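Local coordinates for protein pollen receptor-like kinase 3 (Arabidopsis thaliana, PDB 5WLS) that probably acts as a membrane receptor-like kinase of pollen, with a leucine-rich-repeat extracellular domain structurally similar to those of the SERK co-receptors, at residues A[118-123]-A[140-145]; A[133-138]-A[152-157]; A[159-164]-A[183-188]. All coordinates share one frame; numbering follows the deposited sequence.

Contact 1. Residues A[118-123]-A[140-145]; sequences RVFLDN and LEELHM
Phe120 and His144 each carry CG anti to the carbonyl carbon and beside the backbone N (chi1 -68° and -67°), and Arg118 and Glu142 share that first torsion. The parallel bridges Arg118-Glu142 and Phe120-His144 already place all four on one face of the sheet; the common torsion sets how they lean on it, and within each bridged pair the side chains lie alongside, pointing the same way. The two rings have their planes at 48°, a pairing that is neither a stack nor edge-to-face. His144 ND1 sits over one face of the phenyl ring, 3.2 Å from Phe120 CE1. Glu142 takes the rim instead: its OE2 lies near the plane of the phenyl ring, 3.6 Å from Phe120 CZ. That same oxygen is 3.9 Å from Arg118 NE, a long salt bridge in which the carboxylate lies over a guanidinium face and no N-H points at it, while the aliphatic CG of Arg118 rests beside Glu142 OE1.

Backbone bonds fix the register. Val119 N donates to Glu142 O at 2.9 Å, His144 N to Val119 O at 3.0 Å and Leu121 N to His144 O at 2.8 Å, all nearly straight. On the other face Val119 and Leu143 are buried, Val119 CB meeting Leu143 CD1 at 3.8 Å. Leu140, just before its strand, reaches Val119 CG2 with CD1, and beyond the strands Leu121 CD1 approaches Met145 CE. Buried aliphatic residues on the inward face, with variable residues on the concave face, fit a leucine-rich-repeat solenoid. His144 NE2 bonds Ser166 OG, and Asp122 OD1 bonds Ser97 OG. Strand 93-95 flanks 118-120, where Leu95 touches Phe120, and strand 166-168 flanks 142-144, where Leu167 packs on Leu143.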
loop_
_atom_site.group_PDB
_atom_site.type_symbol
_atom_site.label_atom_id
_atom_site.label_comp_id
_atom_site.label_asym_id
_atom_site.label_seq_id
_atom_site.Cartn_x
_atom_site.Cartn_y
_atom_site.Cartn_z
ATOM N N ARG A 118 5.424 5.289 -1.827
ATOM C CA ARG A 118 3.984 5.447 -1.812
ATOM C C ARG A 118 3.298 4.196 -1.294
ATOM O O ARG A 118 3.569 3.091 -1.773
ATOM C CB ARG A 118 3.449 5.795 -3.193
ATOM C CG ARG A 118 3.578 7.186 -3.821
ATOM C CD ARG A 118 3.138 6.610 -5.142
ATOM N NE ARG A 118 1.709 6.798 -5.275
ATOM C CZ ARG A 118 1.014 7.046 -6.371
ATOM N NH1 ARG A 118 1.575 7.096 -7.569
ATOM N NH2 ARG A 118 -0.305 7.132 -6.247
ATOM N N VAL A 119 2.436 4.382 -0.295
ATOM C CA VAL A 119 1.649 3.312 0.319
ATOM C C VAL A 119 0.213 3.809 0.449
ATOM O O VAL A 119 -0.076 4.677 1.288
ATOM C CB VAL A 119 2.201 2.906 1.691
ATOM C CG1 VAL A 119 1.286 1.891 2.340
ATOM C CG2 VAL A 119 3.614 2.355 1.550
ATOM N N PHE A 120 -0.682 3.277 -0.382
ATOM C CA PHE A 120 -2.104 3.593 -0.331
ATOM C C PHE A 120 -2.835 2.330 0.115
ATOM O O PHE A 120 -2.937 1.363 -0.646
ATOM C CB PHE A 120 -2.620 4.078 -1.688
ATOM C CG PHE A 120 -2.083 5.428 -2.114
ATOM C CD1 PHE A 120 -2.920 6.361 -2.701
ATOM C CD2 PHE A 120 -0.746 5.754 -1.950
ATOM C CE1 PHE A 120 -2.433 7.594 -3.101
ATOM C CE2 PHE A 120 -0.256 6.982 -2.344
ATOM C CZ PHE A 120 -1.103 7.904 -2.921
ATOM N N LEU A 121 -3.341 2.340 1.351
ATOM C CA LEU A 121 -4.104 1.222 1.899
ATOM C C LEU A 121 -5.520 1.643 2.268
ATOM O O LEU A 121 -6.191 0.949 3.038
ATOM C CB LEU A 121 -3.392 0.628 3.115
ATOM C CG LEU A 121 -1.963 0.133 2.886
ATOM C CD1 LEU A 121 -1.391 -0.494 4.152
ATOM C CD2 LEU A 121 -1.915 -0.848 1.723
ATOM N N ASP A 122 -5.974 2.777 1.743
ATOM C CA ASP A 122 -7.226 3.369 2.181
ATOM C C ASP A 122 -8.415 2.461 1.885
ATOM O O ASP A 122 -8.434 1.719 0.899
ATOM C CB ASP A 122 -7.443 4.721 1.497
ATOM C CG ASP A 122 -7.311 4.641 -0.013
ATOM O OD1 ASP A 122 -6.408 3.928 -0.499
ATOM O OD2 ASP A 122 -8.125 5.275 -0.715
ATOM N N ASN A 123 -9.407 2.528 2.773
ATOM C CA ASN A 123 -10.722 1.918 2.573
ATOM C C ASN A 123 -10.651 0.397 2.453
ATOM O O ASN A 123 -11.421 -0.224 1.716
ATOM C CB ASN A 123 -11.427 2.529 1.362
ATOM C CG ASN A 123 -11.743 3.994 1.563
ATOM O OD1 ASN A 123 -12.388 4.373 2.540
ATOM N ND2 ASN A 123 -11.280 4.831 0.640
ATOM N N LEU A 140 9.503 7.595 2.706
ATOM C CA LEU A 140 8.068 7.525 2.459
ATOM C C LEU A 140 7.551 8.923 2.148
ATOM O O LEU A 140 7.735 9.850 2.943
ATOM C CB LEU A 140 7.346 6.948 3.673
ATOM C CG LEU A 140 5.829 6.773 3.554
ATOM C CD1 LEU A 140 5.473 5.827 2.411
ATOM C CD2 LEU A 140 5.220 6.320 4.871
ATOM N N GLU A 141 6.910 9.083 0.995
ATOM C CA GLU A 141 6.402 10.389 0.599
ATOM C C GLU A 141 4.890 10.507 0.708
ATOM O O GLU A 141 4.389 11.557 1.124
ATOM C CB GLU A 141 6.851 10.707 -0.830
ATOM C CG GLU A 141 8.304 10.321 -1.076
ATOM C CD GLU A 141 8.772 10.607 -2.486
ATOM O OE1 GLU A 141 9.987 10.468 -2.741
ATOM O OE2 GLU A 141 7.939 11.002 -3.328
ATOM N N GLU A 142 4.151 9.450 0.374
ATOM C CA GLU A 142 2.693 9.487 0.374
ATOM C C GLU A 142 2.168 8.270 1.125
ATOM O O GLU A 142 2.409 7.130 0.711
ATOM C CB GLU A 142 2.158 9.515 -1.057
ATOM C CG GLU A 142 2.571 10.766 -1.811
ATOM C CD GLU A 142 2.491 10.591 -3.310
ATOM O OE1 GLU A 142 3.547 10.671 -3.972
ATOM O OE2 GLU A 142 1.373 10.371 -3.824
ATOM N N LEU A 143 1.434 8.515 2.211
ATOM C CA LEU A 143 0.854 7.444 3.017
ATOM C C LEU A 143 -0.623 7.737 3.213
ATOM O O LEU A 143 -0.985 8.683 3.920
ATOM C CB LEU A 143 1.572 7.305 4.359
ATOM C CG LEU A 143 0.941 6.288 5.311
ATOM C CD1 LEU A 143 0.992 4.886 4.714
ATOM C CD2 LEU A 143 1.618 6.305 6.677
ATOM N N HIS A 144 -1.473 6.931 2.586
ATOM C CA HIS A 144 -2.917 7.103 2.676
ATOM C C HIS A 144 -3.518 5.851 3.294
ATOM O O HIS A 144 -3.443 4.765 2.710
ATOM C CB HIS A 144 -3.523 7.390 1.299
ATOM C CG HIS A 144 -3.109 8.710 0.722
ATOM N ND1 HIS A 144 -3.477 9.121 -0.542
ATOM C CD2 HIS A 144 -2.356 9.712 1.238
ATOM C CE1 HIS A 144 -2.970 10.318 -0.779
ATOM N NE2 HIS A 144 -2.286 10.698 0.285
ATOM N N MET A 145 -4.118 6.012 4.477
ATOM C CA MET A 145 -4.649 4.899 5.256
ATOM C C MET A 145 -6.077 5.173 5.705
ATOM O O MET A 145 -6.582 4.483 6.596
ATOM C CB MET A 145 -3.775 4.615 6.480
ATOM C CG MET A 145 -2.324 4.286 6.179
ATOM S SD MET A 145 -1.407 3.906 7.683
ATOM C CE MET A 145 -1.413 2.117 7.630
#

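Contact 2. Residues A[133-138]-A[152-157]; sequences SLMQLA and GEIPPL
Met135 meets Pro155 and Pro156 of the next turn of a plant-type leucine-rich-repeat solenoid, in which the Gly-x-Ile-Pro sequence at 152-155 follows the short strand 151-152. The Met135 side chain starts against backbone: CB stands 3.1 Å from Pro156 O, a close approach. CG then turns to the proline ring and lies 3.7 Å from Pro155 CB, the two side chains crossing at about a right angle. Bends at chi2 (-56°) and chi3 (-85°) bring SD to the sheet, 3.8 Å from Leu143 CD2. The terminal CE has Pro155 O as its nearest partner across the contact, Met135 CE to Pro155 O being 4.2 Å. It lies more loosely against the isoleucine, with Met135 CE 4.4 Å from Ile154 CG2. Ile182 of helix 180-183 packs against both Met135 and Ile154.

Polar evidence for the alignment comes from the main chain, where a backbone bond between Met135 and Thr158 joins the two loops just past 152-157. At Gln136 the amide only drifts near: NE2 is 4.0 Å from Pro156 O, too far to bond. Leu157 leans on the Met135 carbonyl with CD1 at 3.4 Å from Met135 O, and its CA aims a C-H at that oxygen, Leu157 CA to Met135 O being 3.3 Å with an angle of 153° at the hydrogen.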
loop_
_atom_site.group_PDB
_atom_site.type_symbol
_atom_site.label_atom_id
_atom_site.label_comp_id
_atom_site.label_asym_id
_atom_site.label_seq_id
_atom_site.Cartn_x
_atom_site.Cartn_y
_atom_site.Cartn_z
ATOM N N SER A 133 7.114 0.650 12.243
ATOM C CA SER A 133 8.151 0.646 11.217
ATOM C C SER A 133 7.728 1.433 9.984
ATOM O O SER A 133 8.584 1.964 9.267
ATOM C CB SER A 133 8.500 -0.791 10.827
ATOM O OG SER A 133 7.354 -1.483 10.362
ATOM N N LEU A 134 6.421 1.515 9.721
ATOM C CA LEU A 134 5.940 2.324 8.606
ATOM C C LEU A 134 6.351 3.781 8.768
ATOM O O LEU A 134 6.691 4.451 7.787
ATOM C CB LEU A 134 4.420 2.202 8.492
ATOM C CG LEU A 134 3.752 2.851 7.279
ATOM C CD1 LEU A 134 4.283 2.258 5.984
ATOM C CD2 LEU A 134 2.244 2.692 7.366
ATOM N N MET A 135 6.329 4.287 9.999
ATOM C CA MET A 135 6.689 5.668 10.280
ATOM C C MET A 135 8.186 5.849 10.512
ATOM O O MET A 135 8.614 6.938 10.906
ATOM C CB MET A 135 5.903 6.177 11.490
ATOM C CG MET A 135 4.409 5.911 11.410
ATOM S SD MET A 135 3.640 6.580 9.920
ATOM C CE MET A 135 3.330 8.270 10.424
ATOM N N GLN A 136 8.985 4.809 10.276
ATOM C CA GLN A 136 10.437 4.906 10.308
ATOM C C GLN A 136 11.047 4.920 8.913
ATOM O O GLN A 136 12.271 5.011 8.786
ATOM C CB GLN A 136 11.038 3.754 11.121
ATOM C CG GLN A 136 10.807 3.843 12.625
ATOM C CD GLN A 136 11.471 5.054 13.256
ATOM O OE1 GLN A 136 12.600 5.407 12.914
ATOM N NE2 GLN A 136 10.773 5.691 14.189
ATOM N N LEU A 137 10.225 4.831 7.868
ATOM C CA LEU A 137 10.717 4.892 6.497
ATOM C C LEU A 137 11.123 6.324 6.174
ATOM O O LEU A 137 10.272 7.216 6.094
ATOM C CB LEU A 137 9.653 4.395 5.523
ATOM C CG LEU A 137 9.184 2.948 5.671
ATOM C CD1 LEU A 137 7.998 2.674 4.755
ATOM C CD2 LEU A 137 10.325 1.979 5.391
ATOM N N ALA A 138 12.426 6.550 5.996
ATOM C CA ALA A 138 12.918 7.888 5.693
ATOM C C ALA A 138 12.489 8.374 4.314
ATOM O O ALA A 138 12.417 9.588 4.096
ATOM C CB ALA A 138 14.443 7.925 5.806
ATOM N N GLY A 152 -5.414 2.693 18.523
ATOM C CA GLY A 152 -4.173 2.993 19.199
ATOM C C GLY A 152 -3.608 4.343 18.794
ATOM O O GLY A 152 -4.222 5.123 18.059
ATOM N N GLU A 153 -2.402 4.613 19.285
ATOM C CA GLU A 153 -1.729 5.870 19.001
ATOM C C GLU A 153 -0.962 5.786 17.689
ATOM O O GLU A 153 -0.540 4.710 17.255
ATOM C CB GLU A 153 -0.764 6.242 20.128
ATOM C CG GLU A 153 -1.424 6.482 21.472
ATOM C CD GLU A 153 -0.415 6.741 22.572
ATOM O OE1 GLU A 153 -0.120 5.806 23.344
ATOM O OE2 GLU A 153 0.085 7.882 22.662
ATOM N N ILE A 154 -0.780 6.939 17.063
ATOM C CA ILE A 154 -0.006 7.016 15.823
ATOM C C ILE A 154 1.477 6.952 16.173
ATOM O O ILE A 154 1.930 7.701 17.052
ATOM C CB ILE A 154 -0.338 8.297 15.065
ATOM C CG1 ILE A 154 -1.827 8.341 14.719
ATOM C CG2 ILE A 154 0.511 8.405 13.805
ATOM C CD1 ILE A 154 -2.323 9.717 14.330
ATOM N N PRO A 155 2.255 6.078 15.530
ATOM C CA PRO A 155 3.682 6.017 15.839
ATOM C C PRO A 155 4.372 7.307 15.443
ATOM O O PRO A 155 3.906 8.028 14.543
ATOM C CB PRO A 155 4.176 4.832 14.987
ATOM C CG PRO A 155 2.955 4.025 14.708
ATOM C CD PRO A 155 1.841 5.017 14.597
ATOM N N PRO A 156 5.483 7.648 16.091
ATOM C CA PRO A 156 6.214 8.857 15.701
ATOM C C PRO A 156 6.883 8.674 14.349
ATOM O O PRO A 156 7.230 7.562 13.946
ATOM C CB PRO A 156 7.251 9.021 16.818
ATOM C CG PRO A 156 7.453 7.634 17.336
ATOM C CD PRO A 156 6.111 6.966 17.235
ATOM N N LEU A 157 7.076 9.791 13.654
ATOM C CA LEU A 157 7.736 9.796 12.358
ATOM C C LEU A 157 9.193 10.198 12.538
ATOM O O LEU A 157 9.490 11.194 13.206
ATOM C CB LEU A 157 7.025 10.740 11.389
ATOM C CG LEU A 157 7.650 10.975 10.016
ATOM C CD1 LEU A 157 7.593 9.727 9.158
ATOM C CD2 LEU A 157 6.914 12.101 9.332
#

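Contact 3. Residues A[159-164]-A[183-188]; sequences DGNKVL and SDRKNL
Arg185 reaches across to the main-chain carbonyl of Asn161 and grips it end-on with two nitrogens. In this group of hydrogen bonds Arg185 NH1 is 2.9 Å from Asn161 O, with an N-H angle of 156°, and Arg185 NH2 is 3.2 Å from that same oxygen along a more bent path. The oxygen lies in the guanidinium plane, yet both nitrogens come from one face of the carbonyl plane, NH1 standing well above it and off the lone pairs. The arginine chain is extended from CG to NE, which carries the flat group to this point, and NE is tied back to Thr181 O. Replacing Arg185 by alanine removes both donors to Asn161 O and the NE bond to Thr181 O, and would probably leave the 159-164 loop less firmly joined to the following turn.

A second set of bonds stays within the loop. Asn161 OD1 accepts from Val163 N at 2.9 Å and from Leu164 N at 2.9 Å, the first an Asx turn. With CG anti to the backbone N (chi1 -175°), the amide can also send ND2 to Leu137 O and Leu140 O. One asparagine thereby links consecutive turns of the leucine-rich-repeat solenoid, in the loops leading into strands 142-144 and 166-168.

Opposite charges meet through water: Asp159 OD1 stays 4.7 Å from Arg185 NH2, and one water spans the gap, donating to Asp159 OD1 at 3.1 Å and accepting from Arg185 NH2.

Apolar contact is made by the leucines entering the last strands. Leu164 CD2 meets Leu188 CD1 at 3.7 Å, the side chains running obliquely past each other, and Leu188 CD1 also lies 3.5 Å from Leu164 O.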
loop_
_atom_site.group_PDB
_atom_site.type_symbol
_atom_site.label_atom_id
_atom_site.label_comp_id
_atom_site.label_asym_id
_atom_site.label_seq_id
_atom_site.Cartn_x
_atom_site.Cartn_y
_atom_site.Cartn_z
ATOM N N ASP A 159 12.860 11.654 12.186
ATOM C CA ASP A 159 13.439 12.871 11.625
ATOM C C ASP A 159 14.199 12.602 10.335
ATOM O O ASP A 159 14.441 13.537 9.565
ATOM C CB ASP A 159 14.372 13.539 12.637
ATOM C CG ASP A 159 13.620 14.216 13.762
ATOM O OD1 ASP A 159 12.465 14.638 13.542
ATOM O OD2 ASP A 159 14.190 14.332 14.866
ATOM N N GLY A 160 14.580 11.348 10.081
ATOM C CA GLY A 160 15.270 11.019 8.850
ATOM C C GLY A 160 14.411 11.173 7.615
ATOM O O GLY A 160 14.946 11.244 6.503
ATOM N N ASN A 161 13.089 11.224 7.784
ATOM C CA ASN A 161 12.192 11.460 6.660
ATOM C C ASN A 161 12.139 12.957 6.379
ATOM O O ASN A 161 11.824 13.753 7.272
ATOM C CB ASN A 161 10.797 10.913 6.956
ATOM C CG ASN A 161 9.853 11.016 5.765
ATOM O OD1 ASN A 161 9.750 12.058 5.117
ATOM N ND2 ASN A 161 9.160 9.921 5.471
ATOM N N LYS A 162 12.446 13.337 5.137
ATOM C CA LYS A 162 12.365 14.725 4.698
ATOM C C LYS A 162 11.505 14.877 3.448
ATOM O O LYS A 162 11.571 15.917 2.781
ATOM C CB LYS A 162 13.762 15.306 4.444
ATOM C CG LYS A 162 14.569 15.648 5.698
ATOM C CD LYS A 162 15.197 14.428 6.356
ATOM C CE LYS A 162 16.318 14.831 7.301
ATOM N NZ LYS A 162 15.797 15.289 8.621
ATOM N N VAL A 163 10.697 13.871 3.109
ATOM C CA VAL A 163 10.022 13.852 1.814
ATOM C C VAL A 163 8.522 13.606 1.931
ATOM O O VAL A 163 7.789 13.751 0.946
ATOM C CB VAL A 163 10.659 12.805 0.884
ATOM C CG1 VAL A 163 12.094 13.186 0.553
ATOM C CG2 VAL A 163 10.607 11.431 1.529
ATOM N N LEU A 164 8.049 13.215 3.116
ATOM C CA LEU A 164 6.621 12.950 3.276
ATOM C C LEU A 164 5.813 14.215 3.020
ATOM O O LEU A 164 5.891 15.174 3.793
ATOM C CB LEU A 164 6.310 12.402 4.672
ATOM C CG LEU A 164 4.837 12.024 4.896
ATOM C CD1 LEU A 164 4.537 10.642 4.331
ATOM C CD2 LEU A 164 4.450 12.108 6.367
ATOM N N SER A 183 2.983 16.894 13.054
ATOM C CA SER A 183 2.222 18.137 12.972
ATOM C C SER A 183 3.106 19.373 12.857
ATOM O O SER A 183 2.623 20.418 12.406
ATOM C CB SER A 183 1.299 18.267 14.185
ATOM O OG SER A 183 2.029 18.193 15.396
ATOM N N ASP A 184 4.379 19.294 13.255
ATOM C CA ASP A 184 5.261 20.449 13.107
ATOM C C ASP A 184 5.660 20.706 11.661
ATOM O O ASP A 184 6.087 21.820 11.338
ATOM C CB ASP A 184 6.533 20.270 13.940
ATOM C CG ASP A 184 6.325 20.587 15.406
ATOM O OD1 ASP A 184 5.346 21.288 15.737
ATOM O OD2 ASP A 184 7.157 20.149 16.229
ATOM N N ARG A 185 5.529 19.711 10.788
ATOM C CA ARG A 185 6.084 19.824 9.446
ATOM C C ARG A 185 5.269 20.799 8.603
ATOM O O ARG A 185 4.035 20.760 8.602
ATOM C CB ARG A 185 6.142 18.449 8.789
ATOM C CG ARG A 185 6.915 17.439 9.624
ATOM C CD ARG A 185 6.933 16.072 8.979
ATOM N NE ARG A 185 7.900 15.184 9.623
ATOM C CZ ARG A 185 8.984 14.687 9.034
ATOM N NH1 ARG A 185 9.256 14.985 7.775
ATOM N NH2 ARG A 185 9.789 13.880 9.711
ATOM N N LYS A 186 5.969 21.670 7.877
ATOM C CA LYS A 186 5.358 22.784 7.163
ATOM C C LYS A 186 5.135 22.507 5.680
ATOM O O LYS A 186 4.627 23.380 4.970
ATOM C CB LYS A 186 6.217 24.043 7.323
ATOM N N ASN A 187 5.495 21.318 5.195
ATOM C CA ASN A 187 5.309 20.951 3.797
ATOM C C ASN A 187 4.437 19.710 3.655
ATOM O O ASN A 187 4.519 19.003 2.647
ATOM C CB ASN A 187 6.663 20.737 3.117
ATOM C CG ASN A 187 7.557 19.774 3.882
ATOM O OD1 ASN A 187 7.132 19.150 4.855
ATOM N ND2 ASN A 187 8.808 19.658 3.449
ATOM N N LEU A 188 3.609 19.433 4.655
ATOM C CA LEU A 188 2.917 18.158 4.799
ATOM C C LEU A 188 1.411 18.377 4.736
ATOM O O LEU A 188 0.823 18.948 5.661
ATOM C CB LEU A 188 3.314 17.494 6.119
ATOM C CG LEU A 188 2.666 16.165 6.497
ATOM C CD1 LEU A 188 2.706 15.196 5.327
ATOM C CD2 LEU A 188 3.342 15.568 7.727
HETATM O O HOH W 1 9.911 13.614 12.191
#

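Contacts 1 and 2 alternate in sequence, 133-138 falling between the two strands of contact 1, and contact 3 follows both toward the C-terminal end of the solenoid; their centres are 12 to 15 Å apart. Contact 1 adjoins contact 2 through Leu134, whose CD2 is 3.7 Å from both Leu143 CD1 and Met145 CE, so the aliphatic face of the sheet rests on the 133-138 loop. Contact 3 touches contact 1 where Leu164 CD1 lies 3.3 Å from Glu141 O, and contact 2 where Leu157 CD2 lies 3.2 Å from Arg185 NE. In contact 1 the side chain of Asp122 is about 4 Å, nearest atoms, from a bound NAG, a sugar of a glycan attached to the protein and not a substrate.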